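Local coordinates for protein sulfatase (Bacteroides fragilis CAG:558, PDB 6USS) that probably hydrolyses aryl sulfate esters with the help of a bound calcium ion, and is captured here as a catalytic-site mutant, at residues M78-Y83 against D371-K376; R103-N108 against D128-G133; W109-G114 against G169-P174. The protein carries 1 engineered substitution. All coordinates share one frame; numbering follows the deposited sequence.

Interaction 1: M78-Y83 against D371-K376; sequences MFTQAY and DTKCDK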
ATOM      1  N   MET A  78      13.358 -14.011 -27.432  1.00 18.08           N
ATOM      2  CA  MET A  78      12.068 -13.565 -27.938  1.00 18.02           C
ATOM      3  C   MET A  78      11.101 -14.737 -27.932  1.00 21.20           C
ATOM      4  O   MET A  78      11.470 -15.856 -28.300  1.00 26.13           O
ATOM      5  CB  MET A  78      12.183 -13.026 -29.363  1.00 17.99           C
ATOM      6  CG  MET A  78      13.176 -11.895 -29.554  1.00 18.97           C
ATOM      7  SD  MET A  78      13.469 -11.594 -31.313  1.00 22.80           S
ATOM      8  CE  MET A  78      11.775 -11.417 -31.910  1.00 20.43           C
ATOM      9  N   PHE A  79       9.860 -14.485 -27.540  1.00 20.47           N
ATOM     10  CA  PHE A  79       8.814 -15.495 -27.650  1.00 20.63           C
ATOM     11  C   PHE A  79       7.941 -15.134 -28.844  1.00 19.59           C
ATOM     12  O   PHE A  79       7.205 -14.145 -28.808  1.00 24.19           O
ATOM     13  CB  PHE A  79       8.001 -15.594 -26.363  1.00 18.86           C
ATOM     14  CG  PHE A  79       8.720 -16.314 -25.257  1.00 21.29           C
ATOM     15  CD1 PHE A  79       9.554 -15.623 -24.379  1.00 19.24           C
ATOM     16  CD2 PHE A  79       8.580 -17.688 -25.105  1.00 17.77           C
ATOM     17  CE1 PHE A  79      10.213 -16.280 -23.360  1.00 16.12           C
ATOM     18  CE2 PHE A  79       9.243 -18.360 -24.087  1.00 15.78           C
ATOM     19  CZ  PHE A  79      10.064 -17.652 -23.216  1.00 19.85           C
ATOM     20  N   THR A  80       8.041 -15.916 -29.908  1.00 20.39           N
ATOM     21  CA  THR A  80       7.333 -15.611 -31.142  1.00 22.17           C
ATOM     22  C   THR A  80       5.904 -16.146 -31.152  1.00 19.80           C
ATOM     23  O   THR A  80       5.163 -15.879 -32.106  1.00 18.68           O
ATOM     24  CB  THR A  80       8.113 -16.158 -32.352  1.00 15.05           C
ATOM     25  OG1 THR A  80       8.277 -17.572 -32.218  1.00 18.56           O
ATOM     26  CG2 THR A  80       9.474 -15.515 -32.438  1.00 13.31           C
ATOM     27  N   GLN A  81       5.487 -16.867 -30.109  1.00 17.44           N
ATOM     28  CA  GLN A  81       4.121 -17.388 -30.022  1.00 20.32           C
ATOM     29  C   GLN A  81       3.570 -17.208 -28.601  1.00 18.21           C
ATOM     30  O   GLN A  81       3.114 -18.146 -27.954  1.00 19.36           O
ATOM     31  CB  GLN A  81       4.083 -18.849 -30.476  1.00 18.09           C
ATOM     32  CG  GLN A  81       2.855 -19.195 -31.292  1.00 23.16           C
ATOM     33  CD  GLN A  81       2.895 -20.598 -31.935  1.00 26.86           C
ATOM     34  OE1 GLN A  81       2.131 -20.885 -32.861  1.00 24.54           O
ATOM     35  NE2 GLN A  81       3.781 -21.459 -31.449  1.00 19.87           N
ATOM     36  N   ALA A  82       3.584 -15.967 -28.106  1.00 15.13           N
ATOM     37  CA  ALA A  82       3.053 -15.637 -26.785  1.00 16.99           C
ATOM     38  C   ALA A  82       1.644 -15.061 -26.899  1.00 16.17           C
ATOM     39  O   ALA A  82       1.404 -14.165 -27.707  1.00 20.14           O
ATOM     40  CB  ALA A  82       3.968 -14.635 -26.067  1.00 16.75           C
ATOM     41  N   TYR A  83       0.720 -15.550 -26.061  1.00 17.89           N
ATOM     42  CA  TYR A  83      -0.688 -15.172 -26.129  1.00 17.11           C
ATOM     43  C   TYR A  83      -1.185 -14.452 -24.874  1.00 17.27           C
ATOM     44  O   TYR A  83      -0.802 -14.775 -23.746  1.00 15.86           O
ATOM     45  CB  TYR A  83      -1.575 -16.401 -26.386  1.00 15.13           C
ATOM     46  CG  TYR A  83      -1.343 -16.978 -27.752  1.00 19.76           C
ATOM     47  CD1 TYR A  83      -1.777 -16.306 -28.889  1.00 20.34           C
ATOM     48  CD2 TYR A  83      -0.648 -18.170 -27.915  1.00 20.48           C
ATOM     49  CE1 TYR A  83      -1.539 -16.819 -30.165  1.00 21.00           C
ATOM     50  CE2 TYR A  83      -0.410 -18.692 -29.181  1.00 23.85           C
ATOM     51  CZ  TYR A  83      -0.854 -18.010 -30.300  1.00 21.12           C
ATOM     52  OH  TYR A  83      -0.606 -18.535 -31.544  1.00 22.76           O
ATOM     53  N   ASP A 371      20.184 -13.488 -27.606  1.00 25.07           N
ATOM     54  CA  ASP A 371      19.890 -13.485 -29.038  1.00 21.08           C
ATOM     55  C   ASP A 371      19.234 -14.781 -29.500  1.00 22.21           C
ATOM     56  O   ASP A 371      19.590 -15.340 -30.540  1.00 25.85           O
ATOM     57  CB  ASP A 371      21.148 -13.207 -29.862  1.00 19.07           C
ATOM     58  CG  ASP A 371      20.820 -12.691 -31.263  1.00 27.30           C
ATOM     59  OD1 ASP A 371      19.769 -12.019 -31.422  1.00 22.46           O
ATOM     60  OD2 ASP A 371      21.603 -12.961 -32.205  1.00 32.60           O
ATOM     61  N   THR A 372      18.254 -15.254 -28.737  1.00 17.56           N
ATOM     62  CA  THR A 372      17.599 -16.511 -29.075  1.00 19.32           C
ATOM     63  C   THR A 372      16.095 -16.300 -29.212  1.00 21.25           C
ATOM     64  O   THR A 372      15.548 -15.254 -28.838  1.00 22.36           O
ATOM     65  CB  THR A 372      17.919 -17.607 -28.041  1.00 22.43           C
ATOM     66  OG1 THR A 372      17.461 -17.219 -26.737  1.00 22.67           O
ATOM     67  CG2 THR A 372      19.410 -17.827 -27.969  1.00 17.79           C
ATOM     68  N   LYS A 373      15.432 -17.310 -29.789  1.00 24.82           N
ATOM     69  CA  LYS A 373      13.991 -17.298 -30.016  1.00 20.56           C
ATOM     70  C   LYS A 373      13.372 -18.596 -29.518  1.00 22.60           C
ATOM     71  O   LYS A 373      14.017 -19.644 -29.523  1.00 25.13           O
ATOM     72  CB  LYS A 373      13.646 -17.114 -31.502  1.00 18.12           C
ATOM     73  CG  LYS A 373      13.950 -15.744 -32.065  1.00 23.36           C
ATOM     74  CD  LYS A 373      13.804 -15.732 -33.582  1.00 23.51           C
ATOM     75  CE  LYS A 373      14.475 -14.506 -34.221  1.00 33.55           C
ATOM     76  NZ  LYS A 373      13.561 -13.767 -35.149  1.00 32.19           N
ATOM     77  N   CYS A 374      12.119 -18.518 -29.077  1.00 24.97           N
ATOM     78  CA  CYS A 374      11.406 -19.684 -28.584  1.00 21.27           C
ATOM     79  C   CYS A 374      10.030 -19.723 -29.222  1.00 23.75           C
ATOM     80  O   CYS A 374       9.208 -18.819 -29.021  1.00 19.64           O
ATOM     81  CB  CYS A 374      11.271 -19.682 -27.061  1.00 17.60           C
ATOM     82  SG  CYS A 374      10.438 -21.203 -26.496  1.00 23.32           S
ATOM     83  N   ASP A 375       9.788 -20.799 -29.954  1.00 28.78           N
ATOM     84  CA  ASP A 375       8.585 -21.052 -30.734  1.00 23.11           C
ATOM     85  C   ASP A 375       7.436 -21.592 -29.892  1.00 23.87           C
ATOM     86  O   ASP A 375       6.280 -21.529 -30.330  1.00 20.86           O
ATOM     87  CB  ASP A 375       8.937 -22.075 -31.829  1.00 27.58           C
ATOM     88  CG  ASP A 375       8.110 -21.932 -33.077  1.00 40.63           C
ATOM     89  OD1 ASP A 375       7.309 -20.964 -33.192  1.00 45.37           O
ATOM     90  OD2 ASP A 375       8.280 -22.810 -33.961  1.00 46.91           O
ATOM     91  N   LYS A 376       7.728 -22.147 -28.713  1.00 18.22           N
ATOM     92  CA  LYS A 376       6.704 -22.819 -27.919  1.00 23.34           C
ATOM     93  C   LYS A 376       5.694 -21.813 -27.382  1.00 19.54           C
ATOM     94  O   LYS A 376       6.051 -20.706 -26.976  1.00 18.94           O
ATOM     95  CB  LYS A 376       7.341 -23.596 -26.764  1.00 24.79           C
ATOM     96  CG  LYS A 376       8.475 -24.538 -27.201  1.00 25.91           C
ATOM     97  CD  LYS A 376       8.003 -25.416 -28.343  1.00 27.80           C
ATOM     98  CE  LYS A 376       8.968 -26.544 -28.652  1.00 27.91           C
ATOM     99  NZ  LYS A 376       8.190 -27.600 -29.381  1.00 44.81           N
TER
HETATM  100  O   HOH W   1       6.666 -18.449 -27.926  1.00 17.82           O

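Interaction 2: R103-N108 against D128-G133; sequences RHRVTN and DWNVNG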
ATOM      1  N   ARG A 103     -12.226 -18.582 -16.121  1.00 21.01           N
ATOM      2  CA  ARG A 103     -12.501 -18.809 -14.712  1.00 18.43           C
ATOM      3  C   ARG A 103     -12.752 -17.507 -13.951  1.00 23.91           C
ATOM      4  O   ARG A 103     -13.656 -17.451 -13.108  1.00 24.05           O
ATOM      5  CB  ARG A 103     -11.351 -19.584 -14.074  1.00 21.35           C
ATOM      6  CG  ARG A 103     -11.556 -19.855 -12.604  1.00 19.05           C
ATOM      7  CD  ARG A 103     -10.255 -20.202 -11.920  1.00 19.06           C
ATOM      8  NE  ARG A 103      -9.576 -21.340 -12.534  1.00 21.92           N
ATOM      9  CZ  ARG A 103      -9.967 -22.601 -12.383  1.00 20.94           C
ATOM     10  NH1 ARG A 103     -11.038 -22.876 -11.653  1.00 16.71           N
ATOM     11  NH2 ARG A 103      -9.296 -23.587 -12.963  1.00 14.12           N
ATOM     12  N   HIS A 104     -11.975 -16.447 -14.199  1.00 17.35           N
ATOM     13  CA  HIS A 104     -12.210 -15.281 -13.355  1.00 20.49           C
ATOM     14  C   HIS A 104     -13.337 -14.388 -13.863  1.00 20.25           C
ATOM     15  O   HIS A 104     -13.784 -13.509 -13.119  1.00 18.51           O
ATOM     16  CB  HIS A 104     -10.916 -14.467 -13.142  1.00 19.04           C
ATOM     17  CG  HIS A 104     -10.310 -13.902 -14.391  1.00 20.14           C
ATOM     18  ND1 HIS A 104     -10.975 -13.019 -15.221  1.00 18.14           N
ATOM     19  CD2 HIS A 104      -9.076 -14.067 -14.926  1.00 17.29           C
ATOM     20  CE1 HIS A 104     -10.178 -12.676 -16.218  1.00 19.64           C
ATOM     21  NE2 HIS A 104      -9.019 -13.299 -16.063  1.00 16.81           N
ATOM     22  N   ARG A 105     -13.819 -14.600 -15.086  1.00 17.74           N
ATOM     23  CA  ARG A 105     -15.023 -13.965 -15.619  1.00 18.89           C
ATOM     24  C   ARG A 105     -14.918 -12.452 -15.763  1.00 18.75           C
ATOM     25  O   ARG A 105     -15.942 -11.792 -15.982  1.00 16.91           O
ATOM     26  CB  ARG A 105     -16.254 -14.290 -14.772  1.00 16.51           C
ATOM     27  CG  ARG A 105     -16.527 -15.766 -14.672  1.00 22.61           C
ATOM     28  CD  ARG A 105     -17.422 -16.050 -13.503  1.00 21.59           C
ATOM     29  NE  ARG A 105     -18.106 -17.329 -13.625  1.00 19.12           N
ATOM     30  CZ  ARG A 105     -19.092 -17.709 -12.818  1.00 21.38           C
ATOM     31  NH1 ARG A 105     -19.497 -16.900 -11.853  1.00 20.64           N
ATOM     32  NH2 ARG A 105     -19.676 -18.891 -12.971  1.00 25.26           N
ATOM     33  N   VAL A 106     -13.728 -11.875 -15.638  1.00 15.06           N
ATOM     34  CA  VAL A 106     -13.542 -10.487 -16.045  1.00 17.92           C
ATOM     35  C   VAL A 106     -13.178 -10.520 -17.523  1.00 16.23           C
ATOM     36  O   VAL A 106     -12.012 -10.336 -17.884  1.00 19.45           O
ATOM     37  CB  VAL A 106     -12.456  -9.782 -15.205  1.00 19.63           C
ATOM     38  CG1 VAL A 106     -12.610  -8.300 -15.288  1.00 16.19           C
ATOM     39  CG2 VAL A 106     -12.517 -10.226 -13.760  1.00 17.02           C
ATOM     40  N   THR A 107     -14.168 -10.785 -18.383  1.00 18.66           N
ATOM     41  CA  THR A 107     -13.936 -11.181 -19.772  1.00 17.70           C
ATOM     42  C   THR A 107     -14.112 -10.046 -20.764  1.00 19.70           C
ATOM     43  O   THR A 107     -13.799 -10.228 -21.946  1.00 20.38           O
ATOM     44  CB  THR A 107     -14.863 -12.352 -20.176  1.00 18.62           C
ATOM     45  OG1 THR A 107     -16.185 -12.136 -19.672  1.00 18.89           O
ATOM     46  CG2 THR A 107     -14.335 -13.689 -19.641  1.00 16.86           C
ATOM     47  N   ASN A 108     -14.605  -8.894 -20.330  1.00 17.55           N
ATOM     48  CA  ASN A 108     -14.601  -7.693 -21.149  1.00 17.85           C
ATOM     49  C   ASN A 108     -14.049  -6.554 -20.300  1.00 21.35           C
ATOM     50  O   ASN A 108     -13.753  -6.738 -19.115  1.00 22.38           O
ATOM     51  CB  ASN A 108     -16.003  -7.403 -21.683  1.00 19.65           C
ATOM     52  CG  ASN A 108     -15.988  -6.490 -22.867  1.00 20.53           C
ATOM     53  OD1 ASN A 108     -14.948  -5.930 -23.226  1.00 21.43           O
ATOM     54  ND2 ASN A 108     -17.158  -6.303 -23.477  1.00 22.10           N
ATOM     55  N   ASP A 128     -23.350 -13.062 -17.278  1.00 22.36           N
ATOM     56  CA  ASP A 128     -23.389 -12.239 -16.068  1.00 20.74           C
ATOM     57  C   ASP A 128     -21.979 -12.232 -15.492  1.00 18.21           C
ATOM     58  O   ASP A 128     -21.678 -12.871 -14.483  1.00 15.00           O
ATOM     59  CB  ASP A 128     -24.407 -12.765 -15.068  1.00 18.85           C
ATOM     60  CG  ASP A 128     -24.525 -11.883 -13.835  1.00 23.65           C
ATOM     61  OD1 ASP A 128     -23.929 -10.782 -13.804  1.00 17.41           O
ATOM     62  OD2 ASP A 128     -25.205 -12.314 -12.881  1.00 24.45           O
ATOM     63  N   TRP A 129     -21.111 -11.477 -16.156  1.00 18.58           N
ATOM     64  CA  TRP A 129     -19.681 -11.522 -15.912  1.00 20.96           C
ATOM     65  C   TRP A 129     -19.269 -10.527 -14.813  1.00 16.86           C
ATOM     66  O   TRP A 129     -20.081  -9.764 -14.289  1.00 20.45           O
ATOM     67  CB  TRP A 129     -18.945 -11.289 -17.234  1.00 19.31           C
ATOM     68  CG  TRP A 129     -19.085  -9.914 -17.843  1.00 24.74           C
ATOM     69  CD1 TRP A 129     -20.137  -9.433 -18.594  1.00 22.01           C
ATOM     70  CD2 TRP A 129     -18.120  -8.851 -17.780  1.00 22.05           C
ATOM     71  NE1 TRP A 129     -19.877  -8.133 -18.993  1.00 18.81           N
ATOM     72  CE2 TRP A 129     -18.647  -7.757 -18.512  1.00 19.52           C
ATOM     73  CE3 TRP A 129     -16.859  -8.722 -17.182  1.00 18.13           C
ATOM     74  CZ2 TRP A 129     -17.956  -6.551 -18.655  1.00 19.72           C
ATOM     75  CZ3 TRP A 129     -16.176  -7.518 -17.325  1.00 19.50           C
ATOM     76  CH2 TRP A 129     -16.728  -6.448 -18.056  1.00 19.12           C
ATOM     77  N   ASN A 130     -17.988 -10.574 -14.439  1.00 17.98           N
ATOM     78  CA  ASN A 130     -17.490  -9.882 -13.246  1.00 21.10           C
ATOM     79  C   ASN A 130     -17.057  -8.453 -13.580  1.00 19.02           C
ATOM     80  O   ASN A 130     -15.874  -8.103 -13.551  1.00 22.47           O
ATOM     81  CB  ASN A 130     -16.351 -10.673 -12.614  1.00 17.64           C
ATOM     82  CG  ASN A 130     -16.851 -11.788 -11.723  1.00 18.83           C
ATOM     83  OD1 ASN A 130     -17.901 -11.664 -11.104  1.00 16.23           O
ATOM     84  ND2 ASN A 130     -16.102 -12.883 -11.647  1.00 21.00           N
ATOM     85  N   VAL A 131     -18.059  -7.607 -13.839  1.00 17.46           N
ATOM     86  CA  VAL A 131     -17.877  -6.226 -14.286  1.00 16.62           C
ATOM     87  C   VAL A 131     -16.999  -5.446 -13.321  1.00 22.13           C
ATOM     88  O   VAL A 131     -16.468  -4.391 -13.679  1.00 21.26           O
ATOM     89  CB  VAL A 131     -19.229  -5.503 -14.438  1.00 19.81           C
ATOM     90  CG1 VAL A 131     -20.042  -6.115 -15.562  1.00 16.85           C
ATOM     91  CG2 VAL A 131     -19.998  -5.542 -13.113  1.00 14.47           C
ATOM     92  N   ASN A 132     -16.858  -5.933 -12.087  1.00 21.52           N
ATOM     93  CA  ASN A 132     -16.122  -5.184 -11.084  1.00 18.85           C
ATOM     94  C   ASN A 132     -14.672  -5.613 -10.958  1.00 25.26           C
ATOM     95  O   ASN A 132     -13.923  -4.970 -10.207  1.00 22.67           O
ATOM     96  CB  ASN A 132     -16.802  -5.302  -9.720  1.00 22.31           C
ATOM     97  CG  ASN A 132     -18.005  -4.381  -9.580  1.00 21.14           C
ATOM     98  OD1 ASN A 132     -18.256  -3.508 -10.428  1.00 17.76           O
ATOM     99  ND2 ASN A 132     -18.771  -4.587  -8.514  1.00 24.66           N
ATOM    100  N   GLY A 133     -14.255  -6.681 -11.654  1.00 17.71           N
ATOM    101  CA  GLY A 133     -12.835  -6.970 -11.768  1.00 15.14           C
ATOM    102  C   GLY A 133     -12.334  -7.980 -10.761  1.00 21.08           C
ATOM    103  O   GLY A 133     -13.025  -8.954 -10.454  1.00 26.72           O
TER

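Interaction 3: W109-G114 against G169-P174; sequences WTYPKG and GAVNTP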
ATOM      1  N   TRP A 109     -13.906  -5.364 -20.882  1.00 19.63           N
ATOM      2  CA  TRP A 109     -13.190  -4.310 -20.165  1.00 26.09           C
ATOM      3  C   TRP A 109     -14.051  -3.648 -19.081  1.00 22.24           C
ATOM      4  O   TRP A 109     -15.253  -3.438 -19.246  1.00 18.53           O
ATOM      5  CB  TRP A 109     -12.639  -3.264 -21.141  1.00 27.67           C
ATOM      6  CG  TRP A 109     -13.648  -2.401 -21.822  1.00 24.46           C
ATOM      7  CD1 TRP A 109     -14.258  -2.645 -23.021  1.00 22.80           C
ATOM      8  CD2 TRP A 109     -14.143  -1.134 -21.363  1.00 23.31           C
ATOM      9  NE1 TRP A 109     -15.114  -1.608 -23.334  1.00 25.91           N
ATOM     10  CE2 TRP A 109     -15.063  -0.669 -22.332  1.00 26.93           C
ATOM     11  CE3 TRP A 109     -13.896  -0.346 -20.231  1.00 22.40           C
ATOM     12  CZ2 TRP A 109     -15.747   0.546 -22.194  1.00 25.00           C
ATOM     13  CZ3 TRP A 109     -14.564   0.863 -20.101  1.00 24.73           C
ATOM     14  CH2 TRP A 109     -15.483   1.295 -21.078  1.00 27.99           C
ATOM     15  N   THR A 110     -13.421  -3.326 -17.956  1.00 24.23           N
ATOM     16  CA  THR A 110     -14.121  -2.819 -16.784  1.00 22.06           C
ATOM     17  C   THR A 110     -13.818  -1.345 -16.543  1.00 21.26           C
ATOM     18  O   THR A 110     -12.733  -0.852 -16.881  1.00 17.13           O
ATOM     19  CB  THR A 110     -13.739  -3.608 -15.531  1.00 17.14           C
ATOM     20  OG1 THR A 110     -12.388  -3.303 -15.176  1.00 17.77           O
ATOM     21  CG2 THR A 110     -13.857  -5.090 -15.779  1.00 16.77           C
ATOM     22  N   TYR A 111     -14.822  -0.641 -15.963  1.00 17.78           N
ATOM     23  CA  TYR A 111     -14.643   0.600 -15.215  1.00 19.64           C
ATOM     24  C   TYR A 111     -15.868   0.910 -14.342  1.00 20.04           C
ATOM     25  O   TYR A 111     -15.734   0.972 -13.113  1.00 15.27           O
ATOM     26  CB  TYR A 111     -14.310   1.788 -16.130  1.00 15.73           C
ATOM     27  CG  TYR A 111     -13.963   3.032 -15.331  1.00 19.38           C
ATOM     28  CD1 TYR A 111     -12.633   3.346 -15.024  1.00 19.52           C
ATOM     29  CD2 TYR A 111     -14.964   3.880 -14.859  1.00 19.09           C
ATOM     30  CE1 TYR A 111     -12.321   4.478 -14.285  1.00 23.62           C
ATOM     31  CE2 TYR A 111     -14.658   5.010 -14.114  1.00 21.89           C
ATOM     32  CZ  TYR A 111     -13.345   5.297 -13.825  1.00 23.93           C
ATOM     33  OH  TYR A 111     -13.057   6.407 -13.084  1.00 26.52           O
ATOM     34  N   PRO A 112     -17.065   1.112 -14.900  1.00 18.93           N
ATOM     35  CA  PRO A 112     -18.196   1.547 -14.059  1.00 18.18           C
ATOM     36  C   PRO A 112     -18.607   0.477 -13.056  1.00 17.74           C
ATOM     37  O   PRO A 112     -18.808  -0.682 -13.419  1.00 16.22           O
ATOM     38  CB  PRO A 112     -19.313   1.810 -15.076  1.00 16.25           C
ATOM     39  CG  PRO A 112     -18.992   0.900 -16.211  1.00 21.66           C
ATOM     40  CD  PRO A 112     -17.480   0.960 -16.307  1.00 19.42           C
ATOM     41  N   LYS A 113     -18.776   0.882 -11.792  1.00 17.13           N
ATOM     42  CA  LYS A 113     -19.119  -0.079 -10.746  1.00 17.13           C
ATOM     43  C   LYS A 113     -20.503  -0.677 -10.984  1.00 21.63           C
ATOM     44  O   LYS A 113     -21.490   0.048 -11.160  1.00 18.31           O
ATOM     45  CB  LYS A 113     -19.060   0.574  -9.375  1.00 16.62           C
ATOM     46  CG  LYS A 113     -19.461  -0.352  -8.223  1.00 20.31           C
ATOM     47  CD  LYS A 113     -19.178   0.325  -6.851  1.00 19.70           C
ATOM     48  CE  LYS A 113     -19.496  -0.598  -5.693  1.00 16.18           C
ATOM     49  NZ  LYS A 113     -18.862  -0.129  -4.445  1.00 24.05           N
ATOM     50  N   GLY A 114     -20.561  -2.007 -11.009  1.00 20.33           N
ATOM     51  CA  GLY A 114     -21.798  -2.735 -11.174  1.00 19.91           C
ATOM     52  C   GLY A 114     -22.444  -2.679 -12.546  1.00 21.57           C
ATOM     53  O   GLY A 114     -23.574  -3.153 -12.686  1.00 25.21           O
ATOM     54  N   GLY A 169      -9.638  -3.373 -11.098  1.00 20.92           N
ATOM     55  CA  GLY A 169     -10.948  -3.389 -10.481  1.00 17.93           C
ATOM     56  C   GLY A 169     -11.744  -2.175 -10.915  1.00 19.03           C
ATOM     57  O   GLY A 169     -11.186  -1.143 -11.302  1.00 22.55           O
ATOM     58  N   ALA A 170     -13.062  -2.318 -10.868  1.00 15.91           N
ATOM     59  CA  ALA A 170     -13.907  -1.212 -11.277  1.00 18.85           C
ATOM     60  C   ALA A 170     -13.741  -0.056 -10.303  1.00 16.98           C
ATOM     61  O   ALA A 170     -13.272  -0.230  -9.178  1.00 18.94           O
ATOM     62  CB  ALA A 170     -15.373  -1.647 -11.357  1.00 16.29           C
ATOM     63  N   VAL A 171     -14.119   1.143 -10.753  1.00 16.22           N
ATOM     64  CA  VAL A 171     -14.046   2.308  -9.878  1.00 20.06           C
ATOM     65  C   VAL A 171     -14.908   2.073  -8.638  1.00 21.84           C
ATOM     66  O   VAL A 171     -15.985   1.459  -8.712  1.00 19.31           O
ATOM     67  CB  VAL A 171     -14.460   3.578 -10.644  1.00 18.13           C
ATOM     68  CG1 VAL A 171     -15.988   3.678 -10.789  1.00 13.06           C
ATOM     69  CG2 VAL A 171     -13.878   4.815  -9.967  1.00 15.48           C
ATOM     70  N   ASN A 172     -14.404   2.517  -7.478  1.00 16.62           N
ATOM     71  CA  ASN A 172     -15.080   2.337  -6.179  1.00 19.56           C
ATOM     72  C   ASN A 172     -15.317   0.868  -5.817  1.00 22.92           C
ATOM     73  O   ASN A 172     -16.305   0.542  -5.147  1.00 19.11           O
ATOM     74  CB  ASN A 172     -16.410   3.092  -6.111  1.00 16.76           C
ATOM     75  CG  ASN A 172     -16.225   4.581  -6.210  1.00 19.33           C
ATOM     76  OD1 ASN A 172     -15.324   5.144  -5.586  1.00 21.79           O
ATOM     77  ND2 ASN A 172     -17.074   5.236  -6.995  1.00 17.48           N
ATOM     78  N   THR A 173     -14.423  -0.029  -6.249  1.00 18.93           N
ATOM     79  CA  THR A 173     -14.304  -1.368  -5.684  1.00 17.60           C
ATOM     80  C   THR A 173     -12.855  -1.591  -5.232  1.00 18.34           C
ATOM     81  O   THR A 173     -11.948  -0.904  -5.711  1.00 16.16           O
ATOM     82  CB  THR A 173     -14.745  -2.454  -6.685  1.00 17.47           C
ATOM     83  OG1 THR A 173     -13.838  -2.518  -7.800  1.00 16.22           O
ATOM     84  CG2 THR A 173     -16.159  -2.163  -7.186  1.00 14.49           C
ATOM     85  N   PRO A 174     -12.609  -2.503  -4.280  1.00 21.36           N
ATOM     86  CA  PRO A 174     -11.258  -2.582  -3.672  1.00 19.35           C
ATOM     87  C   PRO A 174     -10.112  -2.712  -4.666  1.00 19.89           C
ATOM     88  O   PRO A 174      -9.046  -2.121  -4.448  1.00 22.82           O
ATOM     89  CB  PRO A 174     -11.354  -3.817  -2.765  1.00 16.47           C
ATOM     90  CG  PRO A 174     -12.801  -3.874  -2.376  1.00 18.63           C
ATOM     91  CD  PRO A 174     -13.577  -3.389  -3.593  1.00 18.46           C
TER
HETATM   92  O   HOH W   2     -11.770  -0.853 -14.115  1.00 10.49           O

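Interaction 1: M78-Y83 against D371-K376
Met78 and Phe79 pair in parallel with Lys373 and Cys374, joining strand 77-83 to the short strand 372-374 in the large mixed sheet of the sulfatase fold. Three backbone hydrogen bonds make the ladder. Met78 N donates to Thr372 O at 2.9 Å, Cys374 N to Met78 O at 2.8 Å, and Thr80 N to Cys374 O at a longer 3.3 Å. Met78 and Lys373 project from one face of the sheet, Phe79 and Cys374 from the other. On that second face Phe79 CE2 lies 3.8 Å from Cys374 CB. The Cys374 sulfur sits obliquely to the Phe79 ring, 4.9 Å from its centroid. At Thr80 and Gln81 the chain turns a corner, and beyond the Thr80 bond other links take over. A water accepts from Gln81 N and donates to Cys374 O and Lys376 O. The Gln81 side chain, extended beyond CG, brings NE2 to Asp375 O at 2.7 Å, nearly in line with the C=O bond but bent at the hydrogen (132°). Arg445 donates to Gln81 OE1, so bonds at both ends of the amide probably fix its orientation. Strand 357-363 pairs antiparallel with 77-83, and Leu410 and Leu411 of helix 408-412 pack against Phe79.

Interaction 2: R103-N108 against D128-G133
Asn130 is tied by two hydrogen bonds to the last residue of helix 101-104 and the one after it. Its ND2 donates to His104 O at 2.8 Å, with the acceptor oxygen in the plane of the Asn130 amide. Its backbone N donates to Arg105 O, at 2.8 Å and nearly straight at 169°. Both donors stand above the planes of the carbonyls they reach. Arg105 is the first residue to leave the helix, with positive phi. Just beyond it, Val106 N donates to His104 ND1 in the plane of the imidazole, which fixes how the ring is turned; His104 NE2 is bonded to Ser94.

Aromatic contacts centre on Trp129. Its chi1 of 67° sets the indole between its own backbone N and carbonyl carbon. Asn108 CB lies over one face of the Trp129 six-membered ring, 4.0 Å from its centroid, in a CH-pi contact. Val131 CG1 covers the opposite face. Arg105 O meets the ring edge in plane, 3.4 Å from Trp129 CE3. Asp118 takes hydrogen bonds from Trp129 NE1 and Asn108 ND2, so the two side chains share one carboxylate.

Val106 CG1 makes the apolar contact, 4.2 Å from Trp129 CZ3. The Val106 methyls also approach the carbonyl oxygens of Asn130 and Gly133. Gly133 closes a type I turn from Asn130. Cys93 of helix 88-97 meets Val106, and Phe144 of strand 143-145 meets Asn130.

Interaction 3: W109-G114 against G169-P174
Ala170 O, in the loop that packs on Tyr111 and Lys113, is gripped twice by Thr173. Thr173 OG1 donates to it at 2.7 Å and Thr173 N at 3.2 Å, both from the same face of the carbonyl. A chi1 of 67° swings OG1 over the backbone and allows this double hold, which braces the type II turn from Ala170 to Thr173. Across the contact, Val171 N donates to Tyr111 O at 2.9 Å, in the carbonyl plane. Val171 also lies over the Tyr111 ring, with CB 4.1 Å from its centroid in a CH-pi contact, while CG2 reaches the hydroxyl. Trp215 stacks on the same tyrosine. Lys113 runs fully extended along the turn. Its CB is 3.3 Å from Val171 O, its CG touches Thr173 CG2, and its NZ donates to Asn172 O at 2.7 Å, nearly in line with that carbonyl. A water bridges Thr110 OG1 and Gly169 O. Lys113 also makes a long, weak ion pair with Glu248 of the second subunit, and Asn172 packs on His245 of that subunit. The contact joins the loop between helix 101-104 and strand 124-125 to the loop between strands 159-164 and 185-187.

How the interactions relate
Interactions 2 and 3 are neighbours, with centres about 11 Å apart. Their segments alternate along the chain: 103-108, 109-114, 128-133, 169-174. Asn132 links them: its OD1 probably accepts from Gly114 N and its backbone O from Ala170 N. The side chains of Asn108 and Thr110 come to about 10 and 11 Å of the calcium held by Asp42, Asp43, engineered Cys88, Asp322 and Asn323. Interaction 1 lies on the other side of the chain's centre, with its centre about 29 Å from that of interaction 2 and 34 Å from that of interaction 3. It pairs strands in the large mixed sheet, and the loop it closes encloses both others.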